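Local coordinates for protein glycosyl hydrolase, family 38 (Enterococcus faecalis, PDB 5KBP) that probably hydrolyses alpha-linked mannose from carbohydrates, as a bacterial alpha-mannosidase of glycoside hydrolase family 38, at residues A[35-49]-A[234-246]. Residues are numbered along the deposited sequence; the frame is centred on the assembly and turned at random.
Sequences LVDNVLDLIENDPEF and DHQPVQRDITKAI
V238 packs against L35, N38, V39 and L42 in the N-terminal domain of this family 38 glycoside hydrolase, a worked example of how one branched residue can fasten a loop to a helix. The loop runs from strand 226-231 to helix 242-252 and lies along helix 25-45. From V238 the path is short: CB lies 3.8 Å from V39 CG2 and also meets L35 CD1, CG1 touches both V39 CG2 and N38 CB, and CG2 meets L42 CD1 tip to tip at 3.7 Å. With chi1 at 60°, CG1 sits between the backbone N and the carbonyl carbon while CG2 points away from that N, which sets CG1 against N38 and V39 and CG2 against L42, about one turn further along. L42 CD2 reaches on to R240 O, and beyond it the F49 ring receives I242 CG2 at its edge, 3.9 Å from CD1. Polar groups flank this apolar row. The extended R240 chain reaches across to N38, where NH2 gives OD1 a weak, bent hydrogen bond, the amide and guanidinium planes being 60° apart. N38 ND2 and V238 N both donate to one bridging water. Around the loop, Q239 is tied to N231, and P237 packs on K478 of the second subunit. At the start of helix 242-252, T243 OG1 is placed as donor to D46 OD2, but the 2.4 Å separation is doubtfully short, while T243 CG2 rests 3.6 Å from E48 CB.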
loop_
_atom_site.group_PDB
_atom_site.type_symbol
_atom_site.label_atom_id
_atom_site.label_comp_id
_atom_site.label_asym_id
_atom_site.label_seq_id
_atom_site.Cartn_x
_atom_site.Cartn_y
_atom_site.Cartn_z
ATOM N N LEU A 35 9.638 20.212 -9.043
ATOM C CA LEU A 35 11.059 20.511 -8.899
ATOM C C LEU A 35 11.838 20.099 -10.143
ATOM O O LEU A 35 12.595 20.897 -10.708
ATOM C CB LEU A 35 11.619 19.812 -7.661
ATOM C CG LEU A 35 13.139 19.871 -7.496
ATOM C CD1 LEU A 35 13.603 21.298 -7.263
ATOM C CD2 LEU A 35 13.594 18.968 -6.364
ATOM N N VAL A 36 11.661 18.851 -10.587
ATOM C CA VAL A 36 12.411 18.363 -11.742
ATOM C C VAL A 36 11.993 19.095 -13.012
ATOM O O VAL A 36 12.825 19.342 -13.894
ATOM C CB VAL A 36 12.242 16.839 -11.877
ATOM C CG1 VAL A 36 12.962 16.320 -13.117
ATOM C CG2 VAL A 36 12.760 16.139 -10.628
ATOM N N ASP A 37 10.713 19.462 -13.130
ATOM C CA ASP A 37 10.285 20.266 -14.272
ATOM C C ASP A 37 11.046 21.584 -14.331
ATOM O O ASP A 37 11.460 22.024 -15.410
ATOM C CB ASP A 37 8.780 20.530 -14.209
ATOM C CG ASP A 37 7.955 19.321 -14.594
ATOM O OD1 ASP A 37 8.507 18.394 -15.223
ATOM O OD2 ASP A 37 6.747 19.303 -14.276
ATOM N N ASN A 38 11.246 22.225 -13.178
ATOM C CA ASN A 38 11.947 23.502 -13.142
ATOM C C ASN A 38 13.452 23.341 -13.323
ATOM O O ASN A 38 14.097 24.222 -13.900
ATOM C CB ASN A 38 11.646 24.230 -11.830
ATOM C CG ASN A 38 10.209 24.710 -11.748
ATOM O OD1 ASN A 38 9.607 25.075 -12.758
ATOM N ND2 ASN A 38 9.650 24.709 -10.543
ATOM N N VAL A 39 14.027 22.237 -12.840
ATOM C CA VAL A 39 15.454 22.005 -13.043
ATOM C C VAL A 39 15.751 21.772 -14.518
ATOM O O VAL A 39 16.703 22.337 -15.071
ATOM C CB VAL A 39 15.937 20.831 -12.173
ATOM C CG1 VAL A 39 17.365 20.451 -12.540
ATOM C CG2 VAL A 39 15.847 21.194 -10.703
ATOM N N LEU A 40 14.941 20.940 -15.180
ATOM C CA LEU A 40 15.094 20.746 -16.618
ATOM C C LEU A 40 14.870 22.043 -17.383
ATOM O O LEU A 40 15.494 22.263 -18.427
ATOM C CB LEU A 40 14.132 19.665 -17.109
ATOM C CG LEU A 40 14.349 18.259 -16.546
ATOM C CD1 LEU A 40 13.334 17.278 -17.116
ATOM C CD2 LEU A 40 15.766 17.791 -16.825
ATOM N N ASP A 41 13.981 22.906 -16.886
ATOM C CA ASP A 41 13.783 24.213 -17.506
ATOM C C ASP A 41 15.074 25.023 -17.483
ATOM O O ASP A 41 15.467 25.619 -18.493
ATOM C CB ASP A 41 12.656 24.957 -16.784
ATOM C CG ASP A 41 12.098 26.116 -17.593
ATOM O OD1 ASP A 41 12.874 26.812 -18.281
ATOM O OD2 ASP A 41 10.871 26.337 -17.529
ATOM N N LEU A 42 15.754 25.045 -16.335
ATOM C CA LEU A 42 17.005 25.790 -16.224
ATOM C C LEU A 42 18.122 25.128 -17.024
ATOM O O LEU A 42 18.965 25.818 -17.608
ATOM C CB LEU A 42 17.405 25.918 -14.754
ATOM C CG LEU A 42 16.579 26.871 -13.889
ATOM C CD1 LEU A 42 16.858 26.631 -12.416
ATOM C CD2 LEU A 42 16.886 28.313 -14.266
ATOM N N ILE A 43 18.145 23.794 -17.060
ATOM C CA ILE A 43 19.214 23.086 -17.758
ATOM C C ILE A 43 19.122 23.318 -19.262
ATOM O O ILE A 43 20.142 23.466 -19.946
ATOM C CB ILE A 43 19.169 21.587 -17.405
ATOM C CG1 ILE A 43 19.659 21.363 -15.973
ATOM C CG2 ILE A 43 19.989 20.768 -18.390
ATOM C CD1 ILE A 43 19.652 19.911 -15.543
ATOM N N GLU A 44 17.905 23.374 -19.796
ATOM C CA GLU A 44 17.696 23.489 -21.232
ATOM C C GLU A 44 17.704 24.926 -21.737
ATOM O O GLU A 44 17.702 25.134 -22.955
ATOM C CB GLU A 44 16.371 22.826 -21.621
ATOM C CG GLU A 44 16.335 21.328 -21.365
ATOM C CD GLU A 44 14.923 20.784 -21.278
ATOM O OE1 GLU A 44 14.766 19.586 -20.964
ATOM O OE2 GLU A 44 13.970 21.553 -21.518
ATOM N N ASN A 45 17.717 25.913 -20.853
ATOM C CA ASN A 45 17.568 27.293 -21.307
ATOM C C ASN A 45 18.646 28.232 -20.787
ATOM O O ASN A 45 19.085 29.115 -21.526
ATOM C CB ASN A 45 16.185 27.826 -20.901
ATOM C CG ASN A 45 15.050 26.970 -21.428
ATOM O OD1 ASN A 45 15.124 26.427 -22.532
ATOM N ND2 ASN A 45 13.990 26.843 -20.638
ATOM N N ASP A 46 19.077 28.072 -19.535
ATOM C CA ASP A 46 20.006 29.008 -18.918
ATOM C C ASP A 46 21.439 28.601 -19.250
ATOM O O ASP A 46 21.897 27.556 -18.762
ATOM C CB ASP A 46 19.797 29.050 -17.413
ATOM C CG ASP A 46 20.605 30.140 -16.736
ATOM O OD1 ASP A 46 21.130 31.028 -17.443
ATOM O OD2 ASP A 46 20.704 30.113 -15.492
ATOM N N PRO A 47 22.176 29.380 -20.045
ATOM C CA PRO A 47 23.528 28.958 -20.448
ATOM C C PRO A 47 24.547 29.001 -19.327
ATOM O O PRO A 47 25.626 28.414 -19.476
ATOM C CB PRO A 47 23.897 29.955 -21.558
ATOM C CG PRO A 47 22.614 30.653 -21.917
ATOM C CD PRO A 47 21.785 30.648 -20.679
ATOM N N GLU A 48 24.253 29.677 -18.219
ATOM C CA GLU A 48 25.176 29.752 -17.098
ATOM C C GLU A 48 24.856 28.751 -15.998
ATOM O O GLU A 48 25.638 28.625 -15.051
ATOM C CB GLU A 48 25.184 31.169 -16.515
ATOM C CG GLU A 48 25.453 32.257 -17.542
ATOM C CD GLU A 48 26.846 32.176 -18.132
ATOM O OE1 GLU A 48 27.752 31.640 -17.459
ATOM O OE2 GLU A 48 27.036 32.647 -19.273
ATOM N N PHE A 49 23.735 28.043 -16.101
ATOM C CA PHE A 49 23.388 27.009 -15.132
ATOM C C PHE A 49 24.301 25.807 -15.339
ATOM O O PHE A 49 24.167 25.079 -16.327
ATOM C CB PHE A 49 21.920 26.618 -15.282
ATOM C CG PHE A 49 21.401 25.767 -14.158
ATOM C CD1 PHE A 49 20.882 26.352 -13.015
ATOM C CD2 PHE A 49 21.429 24.384 -14.245
ATOM C CE1 PHE A 49 20.403 25.574 -11.977
ATOM C CE2 PHE A 49 20.952 23.601 -13.210
ATOM C CZ PHE A 49 20.437 24.197 -12.075
ATOM N N ASP A 234 15.968 21.120 2.522
ATOM C CA ASP A 234 14.928 20.099 2.480
ATOM C C ASP A 234 13.732 20.567 1.660
ATOM O O ASP A 234 13.080 21.557 2.005
ATOM C CB ASP A 234 14.490 19.752 3.903
ATOM C CG ASP A 234 15.633 19.231 4.755
ATOM O OD1 ASP A 234 16.390 20.057 5.306
ATOM O OD2 ASP A 234 15.770 17.995 4.876
ATOM N N HIS A 235 13.447 19.841 0.575
ATOM C CA HIS A 235 12.295 20.114 -0.290
ATOM C C HIS A 235 12.336 21.537 -0.840
ATOM O O HIS A 235 11.305 22.200 -0.982
ATOM C CB HIS A 235 10.978 19.852 0.445
ATOM C CG HIS A 235 10.810 18.435 0.902
ATOM N ND1 HIS A 235 10.306 18.108 2.141
ATOM C CD2 HIS A 235 11.071 17.261 0.279
ATOM C CE1 HIS A 235 10.270 16.793 2.267
ATOM N NE2 HIS A 235 10.728 16.256 1.151
ATOM N N GLN A 236 13.529 22.009 -1.156
ATOM C CA GLN A 236 13.682 23.371 -1.651
ATOM C C GLN A 236 13.493 23.407 -3.161
ATOM O O GLN A 236 14.153 22.645 -3.878
ATOM C CB GLN A 236 15.055 23.925 -1.299
ATOM C CG GLN A 236 15.289 25.361 -1.743
ATOM C CD GLN A 236 14.534 26.374 -0.901
ATOM O OE1 GLN A 236 13.912 26.027 0.103
ATOM N NE2 GLN A 236 14.591 27.637 -1.306
ATOM N N PRO A 237 12.608 24.258 -3.675
ATOM C CA PRO A 237 12.557 24.469 -5.124
ATOM C C PRO A 237 13.875 25.044 -5.617
ATOM O O PRO A 237 14.559 25.783 -4.906
ATOM C CB PRO A 237 11.407 25.467 -5.301
ATOM C CG PRO A 237 10.594 25.349 -4.049
ATOM C CD PRO A 237 11.572 25.023 -2.963
ATOM N N VAL A 238 14.240 24.684 -6.847
ATOM C CA VAL A 238 15.501 25.151 -7.406
ATOM C C VAL A 238 15.431 26.659 -7.613
ATOM O O VAL A 238 14.426 27.192 -8.105
ATOM C CB VAL A 238 15.825 24.405 -8.711
ATOM C CG1 VAL A 238 14.731 24.615 -9.756
ATOM C CG2 VAL A 238 17.187 24.829 -9.243
ATOM N N GLN A 239 16.488 27.358 -7.207
ATOM C CA GLN A 239 16.520 28.814 -7.284
ATOM C C GLN A 239 16.597 29.242 -8.745
ATOM O O GLN A 239 17.631 29.070 -9.398
ATOM C CB GLN A 239 17.703 29.355 -6.486
ATOM C CG GLN A 239 17.816 30.867 -6.491
ATOM C CD GLN A 239 18.931 31.367 -5.598
ATOM O OE1 GLN A 239 19.391 30.656 -4.702
ATOM N NE2 GLN A 239 19.377 32.593 -5.838
ATOM N N ARG A 240 15.499 29.804 -9.257
ATOM C CA ARG A 240 15.418 30.127 -10.678
ATOM C C ARG A 240 16.389 31.232 -11.075
ATOM O O ARG A 240 16.847 31.264 -12.222
ATOM C CB ARG A 240 13.985 30.518 -11.039
ATOM C CG ARG A 240 13.067 29.329 -11.275
ATOM C CD ARG A 240 11.601 29.721 -11.188
ATOM N NE ARG A 240 10.749 28.796 -11.928
ATOM C CZ ARG A 240 9.434 28.693 -11.766
ATOM N NH1 ARG A 240 8.812 29.454 -10.875
ATOM N NH2 ARG A 240 8.741 27.823 -12.489
ATOM N N ASP A 241 16.713 32.142 -10.155
ATOM C CA ASP A 241 17.618 33.250 -10.434
ATOM C C ASP A 241 19.021 33.004 -9.889
ATOM O O ASP A 241 19.725 33.957 -9.536
ATOM C CB ASP A 241 17.049 34.552 -9.870
ATOM C CG ASP A 241 16.828 34.490 -8.372
ATOM O OD1 ASP A 241 16.454 33.410 -7.871
ATOM O OD2 ASP A 241 17.032 35.519 -7.694
ATOM N N ILE A 242 19.443 31.740 -9.815
ATOM C CA ILE A 242 20.759 31.428 -9.269
ATOM C C ILE A 242 21.863 31.983 -10.161
ATOM O O ILE A 242 22.928 32.373 -9.670
ATOM C CB ILE A 242 20.904 29.908 -9.056
ATOM C CG1 ILE A 242 22.212 29.588 -8.330
ATOM C CG2 ILE A 242 20.820 29.160 -10.381
ATOM C CD1 ILE A 242 22.310 30.204 -6.950
ATOM N N THR A 243 21.629 32.049 -11.474
ATOM C CA THR A 243 22.631 32.607 -12.379
ATOM C C THR A 243 22.825 34.099 -12.137
ATOM O O THR A 243 23.963 34.585 -12.108
ATOM C CB THR A 243 22.227 32.341 -13.831
ATOM O OG1 THR A 243 22.572 30.995 -14.184
ATOM C CG2 THR A 243 22.918 33.308 -14.779
ATOM N N LYS A 244 21.728 34.836 -11.955
ATOM C CA LYS A 244 21.826 36.268 -11.691
ATOM C C LYS A 244 22.524 36.546 -10.366
ATOM O O LYS A 244 23.371 37.443 -10.281
ATOM C CB LYS A 244 20.432 36.895 -11.701
ATOM C CG LYS A 244 20.401 38.374 -11.356
ATOM C CD LYS A 244 18.975 38.896 -11.352
ATOM C CE LYS A 244 18.921 40.374 -11.006
ATOM N NZ LYS A 244 17.525 40.891 -11.030
ATOM N N ALA A 245 22.183 35.788 -9.321
ATOM C CA ALA A 245 22.756 36.044 -8.003
ATOM C C ALA A 245 24.255 35.770 -7.976
ATOM O O ALA A 245 25.007 36.459 -7.278
ATOM C CB ALA A 245 22.042 35.201 -6.950
ATOM N N ILE A 246 24.710 34.770 -8.734
ATOM C CA ILE A 246 26.130 34.436 -8.744
ATOM C C ILE A 246 26.931 35.510 -9.469
ATOM O O ILE A 246 28.033 35.875 -9.044
ATOM C CB ILE A 246 26.339 33.042 -9.364
ATOM C CG1 ILE A 246 25.766 31.964 -8.439
ATOM C CG2 ILE A 246 27.812 32.784 -9.640
ATOM C CD1 ILE A 246 25.903 30.562 -8.974
HETATM O O HOH W 1 11.373 23.776 -8.171
#